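PDB 4GGT: bradavidin 2 from Bradyrhizobium japonicum, which probably binds biotin as a small secreted beta-barrel protein of the avidin family. Local coordinates for residues Ser14-Glu19 against Gly80-Ser85; Thr61-Val66 against Ser85-Ser90; Phe65-Ala70 against Thr76-Thr81. All blocks are in the same frame, centred on the assembly; numbering follows the deposited sequence.

Interaction 1 of 3, residues Ser14-Glu19 against Gly80-Ser85; sequences SYWKNE and GTIKGS
Trp-16 carries this contact from its place on strand 14-17, the first strand of the eight-stranded antiparallel barrel of the avidin family; Asn-18, two residues further along the chain, belongs to the biotin site. The six-membered ring of Trp-16 reaches the connection between strands 74-80 and 86-95, where Ile-82, Gly-84 and Ser-85 receive it. With chi1 at -51°, CG stands anti to the carbonyl carbon and beside the backbone N, and the far corner of the indole, CZ3 and CH2, does all the close touching.

The apolar part is small. CH2 of Trp-16 lies 4.1 Å from CG2 of Ile-82, the branch of that residue that stands anti to its own backbone N, and the two side chains cross at about a right angle. Leu-10, the first modelled residue, packs against both residues, while Arg-113 of strand 103-113 also touches Trp-16.

Backbone oxygens make the remaining approaches, and these are van der Waals contacts. Ser-85 O comes to 3.7 Å from CZ3 of Trp-16, and Gly-84 O sits 3.9 Å from CH2 of the same ring; both approach obliquely. Gly-84 has a positive phi, a conformation that favours glycine, where the chain turns before strand 86-95. The CB of Ser-85 points away from strand 14-17, and it is the carbonyl of this serine that meets the ring.

Polar bonding fixes the other side of the indole. Ser-14 OG, itself bonded to Pro-11 O, accepts the hydrogen of Trp-16 NE1 at 2.8 Å, with an N-H...O angle of 153° and the oxygen close to the ring plane.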
loop_
_atom_site.group_PDB
_atom_site.type_symbol
_atom_site.label_atom_id
_atom_site.label_comp_id
_atom_site.label_asym_id
_atom_site.label_seq_id
_atom_site.Cartn_x
_atom_site.Cartn_y
_atom_site.Cartn_z
ATOM N N SER A 14 -0.224 -0.399 13.760
ATOM C CA SER A 14 -0.075 1.009 13.478
ATOM C C SER A 14 -0.972 1.319 12.318
ATOM O O SER A 14 -1.483 0.406 11.664
ATOM C CB SER A 14 1.385 1.361 13.165
ATOM O OG SER A 14 1.881 0.616 12.075
ATOM N N TYR A 15 -1.186 2.603 12.089
ATOM C CA TYR A 15 -2.134 3.038 11.081
ATOM C C TYR A 15 -1.555 4.263 10.366
ATOM O O TYR A 15 -1.116 5.218 11.017
ATOM C CB TYR A 15 -3.456 3.338 11.767
ATOM C CG TYR A 15 -4.529 3.916 10.895
ATOM C CD1 TYR A 15 -5.158 3.144 9.931
ATOM C CD2 TYR A 15 -4.937 5.223 11.060
ATOM C CE1 TYR A 15 -6.171 3.670 9.133
ATOM C CE2 TYR A 15 -5.942 5.760 10.278
ATOM C CZ TYR A 15 -6.554 4.972 9.318
ATOM O OH TYR A 15 -7.549 5.524 8.549
ATOM N N TRP A 16 -1.547 4.211 9.029
ATOM C CA TRP A 16 -0.881 5.201 8.200
ATOM C C TRP A 16 -1.800 5.630 7.064
ATOM O O TRP A 16 -2.620 4.836 6.575
ATOM C CB TRP A 16 0.396 4.625 7.582
ATOM C CG TRP A 16 1.378 3.949 8.551
ATOM C CD1 TRP A 16 1.181 2.808 9.253
ATOM C CD2 TRP A 16 2.714 4.388 8.855
ATOM N NE1 TRP A 16 2.309 2.499 10.000
ATOM C CE2 TRP A 16 3.259 3.461 9.777
ATOM C CE3 TRP A 16 3.495 5.482 8.448
ATOM C CZ2 TRP A 16 4.546 3.595 10.301
ATOM C CZ3 TRP A 16 4.783 5.611 8.958
ATOM C CH2 TRP A 16 5.297 4.673 9.871
ATOM N N LYS A 17 -1.656 6.875 6.631
ATOM C CA LYS A 17 -2.411 7.384 5.481
ATOM C C LYS A 17 -1.507 8.140 4.538
ATOM O O LYS A 17 -0.584 8.809 4.987
ATOM C CB LYS A 17 -3.551 8.306 5.928
ATOM C CG LYS A 17 -4.659 7.546 6.675
ATOM C CD LYS A 17 -5.746 8.459 7.239
ATOM C CE LYS A 17 -6.374 9.321 6.183
ATOM N NZ LYS A 17 -7.576 10.045 6.731
ATOM N N ASN A 18 -1.780 8.060 3.230
ATOM C CA ASN A 18 -0.976 8.816 2.263
ATOM C C ASN A 18 -1.720 10.100 1.927
ATOM O O ASN A 18 -2.803 10.319 2.449
ATOM C CB ASN A 18 -0.615 7.975 1.017
ATOM C CG ASN A 18 -1.824 7.592 0.173
ATOM O OD1 ASN A 18 -2.911 8.095 0.392
ATOM N ND2 ASN A 18 -1.632 6.661 -0.789
ATOM N N GLU A 19 -1.136 10.928 1.069
ATOM C CA GLU A 19 -1.687 12.251 0.812
ATOM C C GLU A 19 -3.017 12.192 0.057
ATOM O O GLU A 19 -3.799 13.145 0.131
ATOM C CB GLU A 19 -0.639 13.184 0.138
ATOM C CG GLU A 19 0.149 12.557 -1.035
ATOM C CD GLU A 19 1.413 11.774 -0.607
ATOM O OE1 GLU A 19 2.501 12.396 -0.378
ATOM O OE2 GLU A 19 1.322 10.528 -0.563
ATOM N N GLY A 80 9.861 1.271 -0.128
ATOM C CA GLY A 80 10.289 2.490 0.559
ATOM C C GLY A 80 11.025 2.219 1.846
ATOM O O GLY A 80 11.698 1.186 2.009
ATOM N N THR A 81 10.866 3.136 2.781
ATOM C CA THR A 81 11.611 3.065 4.041
ATOM C C THR A 81 10.779 3.723 5.108
ATOM O O THR A 81 9.778 4.371 4.802
ATOM C CB THR A 81 13.005 3.784 3.964
ATOM O OG1 THR A 81 12.806 5.172 3.678
ATOM C CG2 THR A 81 13.864 3.201 2.881
ATOM N N ILE A 82 11.173 3.527 6.362
ATOM C CA ILE A 82 10.501 4.155 7.479
ATOM C C ILE A 82 11.475 5.090 8.174
ATOM O O ILE A 82 12.576 4.673 8.543
ATOM C CB ILE A 82 9.958 3.110 8.490
ATOM C CG1 ILE A 82 8.969 2.164 7.805
ATOM C CG2 ILE A 82 9.244 3.799 9.623
ATOM C CD1 ILE A 82 9.027 0.770 8.329
ATOM N N LYS A 83 11.068 6.342 8.317
ATOM C CA LYS A 83 11.861 7.357 8.990
ATOM C C LYS A 83 10.948 7.995 10.003
ATOM O O LYS A 83 10.197 8.923 9.688
ATOM C CB LYS A 83 12.401 8.379 7.985
ATOM C CG LYS A 83 13.347 7.770 6.925
ATOM C CD LYS A 83 14.600 7.156 7.579
ATOM C CE LYS A 83 15.380 6.327 6.590
ATOM N NZ LYS A 83 16.584 5.707 7.210
ATOM N N GLY A 84 10.953 7.432 11.210
ATOM C CA GLY A 84 10.074 7.908 12.271
ATOM C C GLY A 84 8.613 7.760 11.909
ATOM O O GLY A 84 8.153 6.651 11.666
ATOM N N SER A 85 7.899 8.883 11.818
ATOM C CA SER A 85 6.444 8.893 11.621
ATOM C C SER A 85 6.072 8.999 10.116
ATOM O O SER A 85 4.919 9.188 9.746
ATOM C CB SER A 85 5.817 10.028 12.444
ATOM O OG SER A 85 4.406 9.901 12.474
#

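Interaction 2 of 3, residues Thr61-Val66 against Ser85-Ser90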
loop_
_atom_site.group_PDB
_atom_site.type_symbol
_atom_site.label_atom_id
_atom_site.label_comp_id
_atom_site.label_asym_id
_atom_site.label_seq_id
_atom_site.Cartn_x
_atom_site.Cartn_y
_atom_site.Cartn_z
ATOM N N THR A 61 16.994 -2.563 5.599
ATOM C CA THR A 61 17.144 -1.744 4.379
ATOM C C THR A 61 15.859 -0.980 3.989
ATOM O O THR A 61 15.897 -0.083 3.125
ATOM C CB THR A 61 17.626 -2.652 3.194
ATOM O OG1 THR A 61 18.959 -3.125 3.460
ATOM C CG2 THR A 61 17.601 -1.928 1.845
ATOM N N GLY A 62 14.729 -1.310 4.619
ATOM C CA GLY A 62 13.455 -0.700 4.222
ATOM C C GLY A 62 12.316 -1.692 4.181
ATOM O O GLY A 62 12.316 -2.677 4.921
ATOM N N LEU A 63 11.328 -1.421 3.333
ATOM C CA LEU A 63 10.158 -2.289 3.256
ATOM C C LEU A 63 9.527 -2.271 1.877
ATOM O O LEU A 63 9.747 -1.346 1.095
ATOM C CB LEU A 63 9.118 -1.873 4.318
ATOM C CG LEU A 63 8.051 -0.794 4.025
ATOM C CD1 LEU A 63 6.960 -0.824 5.132
ATOM C CD2 LEU A 63 8.627 0.598 3.902
ATOM N N TYR A 64 8.745 -3.308 1.577
ATOM C CA TYR A 64 7.873 -3.250 0.408
ATOM C C TYR A 64 6.576 -3.930 0.771
ATOM O O TYR A 64 6.557 -4.806 1.642
ATOM C CB TYR A 64 8.486 -3.898 -0.840
ATOM C CG TYR A 64 8.467 -5.417 -0.904
ATOM C CD1 TYR A 64 9.558 -6.177 -0.467
ATOM C CD2 TYR A 64 7.349 -6.100 -1.426
ATOM C CE1 TYR A 64 9.527 -7.608 -0.562
ATOM C CE2 TYR A 64 7.305 -7.487 -1.518
ATOM C CZ TYR A 64 8.392 -8.235 -1.075
ATOM O OH TYR A 64 8.328 -9.617 -1.183
ATOM N N PHE A 65 5.493 -3.490 0.140
ATOM C CA PHE A 65 4.232 -4.249 0.298
ATOM C C PHE A 65 3.429 -4.188 -0.982
ATOM O O PHE A 65 3.642 -3.296 -1.821
ATOM C CB PHE A 65 3.439 -3.808 1.518
ATOM C CG PHE A 65 3.105 -2.334 1.524
ATOM C CD1 PHE A 65 4.026 -1.411 2.027
ATOM C CD2 PHE A 65 1.939 -1.873 0.973
ATOM C CE1 PHE A 65 3.749 -0.081 2.012
ATOM C CE2 PHE A 65 1.654 -0.515 0.988
ATOM C CZ PHE A 65 2.562 0.363 1.469
ATOM N N VAL A 66 2.570 -5.186 -1.155
ATOM C CA VAL A 66 1.783 -5.350 -2.370
ATOM C C VAL A 66 0.313 -5.494 -1.971
ATOM O O VAL A 66 -0.023 -6.175 -0.996
ATOM C CB VAL A 66 2.251 -6.592 -3.215
ATOM C CG1 VAL A 66 2.216 -7.887 -2.420
ATOM C CG2 VAL A 66 1.411 -6.726 -4.470
ATOM N N SER A 85 7.899 8.883 11.818
ATOM C CA SER A 85 6.444 8.893 11.621
ATOM C C SER A 85 6.072 8.999 10.116
ATOM O O SER A 85 4.919 9.188 9.746
ATOM C CB SER A 85 5.817 10.028 12.444
ATOM O OG SER A 85 4.406 9.901 12.474
ATOM N N GLN A 86 7.078 8.893 9.254
ATOM C CA GLN A 86 6.846 9.034 7.812
ATOM C C GLN A 86 7.423 7.862 7.034
ATOM O O GLN A 86 8.468 7.295 7.403
ATOM C CB GLN A 86 7.418 10.361 7.307
ATOM C CG GLN A 86 6.618 11.566 7.881
ATOM C CD GLN A 86 6.245 12.667 6.876
ATOM O OE1 GLN A 86 7.107 13.210 6.174
ATOM N NE2 GLN A 86 4.947 13.041 6.848
ATOM N N MET A 87 6.752 7.516 5.939
ATOM C CA MET A 87 7.101 6.335 5.194
ATOM C C MET A 87 7.114 6.713 3.716
ATOM O O MET A 87 6.119 6.518 2.994
ATOM C CB MET A 87 6.096 5.195 5.461
ATOM C CG MET A 87 6.399 3.935 4.675
ATOM S SD MET A 87 5.049 2.750 4.702
ATOM C CE MET A 87 4.908 2.289 6.395
ATOM N N PRO A 88 8.244 7.254 3.247
ATOM C CA PRO A 88 8.284 7.578 1.834
ATOM C C PRO A 88 8.383 6.321 0.986
ATOM O O PRO A 88 9.073 5.390 1.346
ATOM C CB PRO A 88 9.555 8.439 1.701
ATOM C CG PRO A 88 10.467 7.935 2.835
ATOM C CD PRO A 88 9.509 7.556 3.953
ATOM N N THR A 89 7.717 6.309 -0.163
ATOM C CA THR A 89 7.689 5.106 -0.998
ATOM C C THR A 89 7.589 5.497 -2.465
ATOM O O THR A 89 7.167 6.623 -2.802
ATOM C CB THR A 89 6.431 4.222 -0.730
ATOM O OG1 THR A 89 5.249 4.975 -1.059
ATOM C CG2 THR A 89 6.369 3.695 0.700
ATOM N N SER A 90 8.004 4.577 -3.339
ATOM C CA SER A 90 7.656 4.686 -4.762
ATOM C C SER A 90 6.707 3.524 -5.065
ATOM O O SER A 90 6.756 2.509 -4.393
ATOM C CB SER A 90 8.874 4.591 -5.671
ATOM O OG SER A 90 9.614 3.379 -5.466
#
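The sulfur of Met-87 faces two neighbouring side chains of strand 62-69: SD lies 4.1 Å from CD1 of Leu-63 and equally far from CE1 of Phe-65. The second approach is a Met-aromatic contact. SD is 5.4 Å from the centroid of the Phe-65 ring, and the line between them runs 72° off the ring normal, an oblique approach in which CE1 takes the contact.

Leu-63 meets the methionine along more of its length. Its CD1 is 3.9 Å from the terminal methyl CE of Met-87, while its other branch, CD2, packs at 4.1 Å against CG of Met-87, further back along the chain. The two side chains cross at about a right angle, the forked end of the leucine spanning the thioether.

In Met-87 the extended first two torsions (chi1 179°) carry SD to Phe-65, and the bend at the last (chi3 -64°) turns CE toward Leu-63. All three residues are buried, and the contact between them is wholly one of side chains. Leu-10 also packs on Met-87, as does Phe-111 of strand 103-113, whereas Val-58 and Ile-82 cover further parts of Leu-63.

Strands 62-69 and 86-95 are not neighbours in the sheet: strand 74-80 runs between them and bonds to both. At this end of strand 74-80 the residue bonded to Leu-63 is Gly-80, which puts no side chain between Leu-63 and Met-87. The arrangement is the apolar interior packing of a closed antiparallel barrel such as that of the avidins.

Interaction 3 of 3, residues Phe65-Ala70 against Thr76-Thr81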
loop_
_atom_site.group_PDB
_atom_site.type_symbol
_atom_site.label_atom_id
_atom_site.label_comp_id
_atom_site.label_asym_id
_atom_site.label_seq_id
_atom_site.Cartn_x
_atom_site.Cartn_y
_atom_site.Cartn_z
ATOM N N PHE A 65 5.493 -3.490 0.140
ATOM C CA PHE A 65 4.232 -4.249 0.298
ATOM C C PHE A 65 3.429 -4.188 -0.982
ATOM O O PHE A 65 3.642 -3.296 -1.821
ATOM C CB PHE A 65 3.439 -3.808 1.518
ATOM C CG PHE A 65 3.105 -2.334 1.524
ATOM C CD1 PHE A 65 4.026 -1.411 2.027
ATOM C CD2 PHE A 65 1.939 -1.873 0.973
ATOM C CE1 PHE A 65 3.749 -0.081 2.012
ATOM C CE2 PHE A 65 1.654 -0.515 0.988
ATOM C CZ PHE A 65 2.562 0.363 1.469
ATOM N N VAL A 66 2.570 -5.186 -1.155
ATOM C CA VAL A 66 1.783 -5.350 -2.370
ATOM C C VAL A 66 0.313 -5.494 -1.971
ATOM O O VAL A 66 -0.023 -6.175 -0.996
ATOM C CB VAL A 66 2.251 -6.592 -3.215
ATOM C CG1 VAL A 66 2.216 -7.887 -2.420
ATOM C CG2 VAL A 66 1.411 -6.726 -4.470
ATOM N N VAL A 67 -0.563 -4.774 -2.688
ATOM C CA VAL A 67 -1.981 -4.918 -2.487
ATOM C C VAL A 67 -2.634 -5.293 -3.830
ATOM O O VAL A 67 -2.362 -4.663 -4.843
ATOM C CB VAL A 67 -2.612 -3.613 -1.981
ATOM C CG1 VAL A 67 -4.135 -3.750 -1.875
ATOM C CG2 VAL A 67 -1.986 -3.242 -0.600
ATOM N N THR A 68 -3.490 -6.309 -3.821
ATOM C CA THR A 68 -4.211 -6.708 -5.051
ATOM C C THR A 68 -5.681 -6.312 -4.911
ATOM O O THR A 68 -6.377 -6.724 -3.963
ATOM C CB THR A 68 -4.009 -8.219 -5.320
ATOM O OG1 THR A 68 -2.631 -8.415 -5.597
ATOM C CG2 THR A 68 -4.840 -8.661 -6.549
ATOM N N PHE A 69 -6.125 -5.417 -5.791
ATOM C CA PHE A 69 -7.507 -4.934 -5.749
ATOM C C PHE A 69 -8.286 -5.908 -6.634
ATOM O O PHE A 69 -8.356 -5.743 -7.863
ATOM C CB PHE A 69 -7.620 -3.493 -6.261
ATOM C CG PHE A 69 -6.738 -2.522 -5.508
ATOM C CD1 PHE A 69 -5.463 -2.237 -5.977
ATOM C CD2 PHE A 69 -7.175 -1.973 -4.307
ATOM C CE1 PHE A 69 -4.623 -1.349 -5.260
ATOM C CE2 PHE A 69 -6.360 -1.095 -3.567
ATOM C CZ PHE A 69 -5.103 -0.784 -4.045
ATOM N N ALA A 70 -8.794 -6.958 -6.008
ATOM C CA ALA A 70 -9.141 -8.181 -6.748
ATOM C C ALA A 70 -10.221 -7.951 -7.784
ATOM O O ALA A 70 -10.108 -8.457 -8.925
ATOM C CB ALA A 70 -9.532 -9.290 -5.794
ATOM N N THR A 76 -0.855 -3.070 -6.845
ATOM C CA THR A 76 0.207 -2.066 -6.676
ATOM C C THR A 76 1.264 -2.598 -5.724
ATOM O O THR A 76 0.920 -3.235 -4.739
ATOM C CB THR A 76 -0.406 -0.800 -6.139
ATOM O OG1 THR A 76 -1.426 -0.403 -7.055
ATOM C CG2 THR A 76 0.635 0.341 -5.985
ATOM N N ARG A 77 2.527 -2.305 -6.023
ATOM C CA ARG A 77 3.612 -2.650 -5.124
ATOM C C ARG A 77 4.244 -1.347 -4.708
ATOM O O ARG A 77 4.660 -0.559 -5.595
ATOM C CB ARG A 77 4.647 -3.507 -5.834
ATOM C CG ARG A 77 5.767 -3.996 -4.876
ATOM C CD ARG A 77 6.932 -2.987 -4.773
ATOM N NE ARG A 77 7.892 -3.011 -5.888
ATOM C CZ ARG A 77 8.074 -2.049 -6.788
ATOM N NH1 ARG A 77 7.311 -0.939 -6.850
ATOM N NH2 ARG A 77 9.009 -2.224 -7.694
ATOM N N TRP A 78 4.404 -1.182 -3.391
ATOM C CA TRP A 78 5.116 -0.007 -2.852
ATOM C C TRP A 78 6.458 -0.497 -2.301
ATOM O O TRP A 78 6.537 -1.572 -1.692
ATOM C CB TRP A 78 4.332 0.586 -1.688
ATOM C CG TRP A 78 3.100 1.374 -2.022
ATOM C CD1 TRP A 78 2.988 2.730 -2.070
ATOM C CD2 TRP A 78 1.788 0.844 -2.254
ATOM N NE1 TRP A 78 1.688 3.104 -2.365
ATOM C CE2 TRP A 78 0.924 1.960 -2.484
ATOM C CE3 TRP A 78 1.258 -0.455 -2.306
ATOM C CZ2 TRP A 78 -0.446 1.802 -2.758
ATOM C CZ3 TRP A 78 -0.095 -0.630 -2.583
ATOM C CH2 TRP A 78 -0.945 0.515 -2.811
ATOM N N VAL A 79 7.514 0.295 -2.511
ATOM C CA VAL A 79 8.795 0.007 -1.929
ATOM C C VAL A 79 9.292 1.339 -1.317
ATOM O O VAL A 79 9.076 2.407 -1.896
ATOM C CB VAL A 79 9.790 -0.629 -2.949
ATOM C CG1 VAL A 79 9.814 0.157 -4.282
ATOM C CG2 VAL A 79 11.166 -0.795 -2.317
ATOM N N GLY A 80 9.861 1.271 -0.128
ATOM C CA GLY A 80 10.289 2.490 0.559
ATOM C C GLY A 80 11.025 2.219 1.846
ATOM O O GLY A 80 11.698 1.186 2.009
ATOM N N THR A 81 10.866 3.136 2.781
ATOM C CA THR A 81 11.611 3.065 4.041
ATOM C C THR A 81 10.779 3.723 5.108
ATOM O O THR A 81 9.778 4.371 4.802
ATOM C CB THR A 81 13.005 3.784 3.964
ATOM O OG1 THR A 81 12.806 5.172 3.678
ATOM C CG2 THR A 81 13.864 3.201 2.881
#
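The indole of Trp-78 has CG2 of Thr-76 over one face, 3.4 Å above the plane and displaced toward the rim, while the ring of Phe-65 lies on the opposite side and Phe-65 O lies at its edge, in plane. The two aromatic planes are nearly parallel, at 15°, but slid so far that they barely overlap; the centroid of the phenyl ring is 4.8 Å from that of the five-membered ring of Trp-78. Their closest atoms are CE2 of Phe-65 and CE3 of Trp-78, at 3.3 Å. The slide brings the CB of Trp-78 over the phenyl face, a CH-pi contact with CB 3.9 Å from the Phe-65 centroid. With chi1 at -75°, CG of Trp-78 stands beside its backbone N, and the benzo part of the indole reaches Val-67, whose CG2 touches CZ3. A third ring, that of Phe-69, has OG1 of Thr-76 at its edge, near its plane, and CG1 of Val-67 over one face.

The strands that carry these rings form a beta hairpin, 62-69 with 74-80, within the avidin barrel. Phe-65 and Trp-78 are a hydrogen-bonded antiparallel pair, joined by Phe-65 N to Trp-78 O (2.9 Å) and Trp-78 N to Phe-65 O (2.7 Å). Val-67 and Thr-76 form a second such pair, with both N-to-O distances at 3.0 Å. Between them Val-66 faces Arg-77 as a non-hydrogen-bonded pair, their side chains on the other face of the sheet from the aromatic rings. There the guanidinium of Arg-77 is turned away along its own strand and lies flat against CG1 of Val-79.

Within the barrel, Trp-78 also meets Phe-38, Trp-91 and Phe-111, and its NE1 is hydrogen-bonded to OD2 of Asp-109, a residue of the biotin site.

How the interactions relate
Strand 62-69 carries interactions 2 and 3, whose centres lie about 10 Å apart, with Phe-65 serving both. Interaction 1 is about 7 Å from interaction 2 and about 14 Å from interaction 3, centre to centre. Trp-16 and Met-87 touch, as do Leu-63 and Ile-82, so the first two contacts form one packed region. Strand 74-80 joins strands 62-69 and 86-95 through probable backbone bonds, Leu-63 O to Gly-80 N at 2.9 Å and Val-79 O to Ser-90 N at 2.8 Å. Interaction 1 includes Asn-18 of the biotin site, empty in this model, and interaction 3 reaches the site through Trp-78, whose side chain is about 3 Å from that of Asp-109 between nearest atoms.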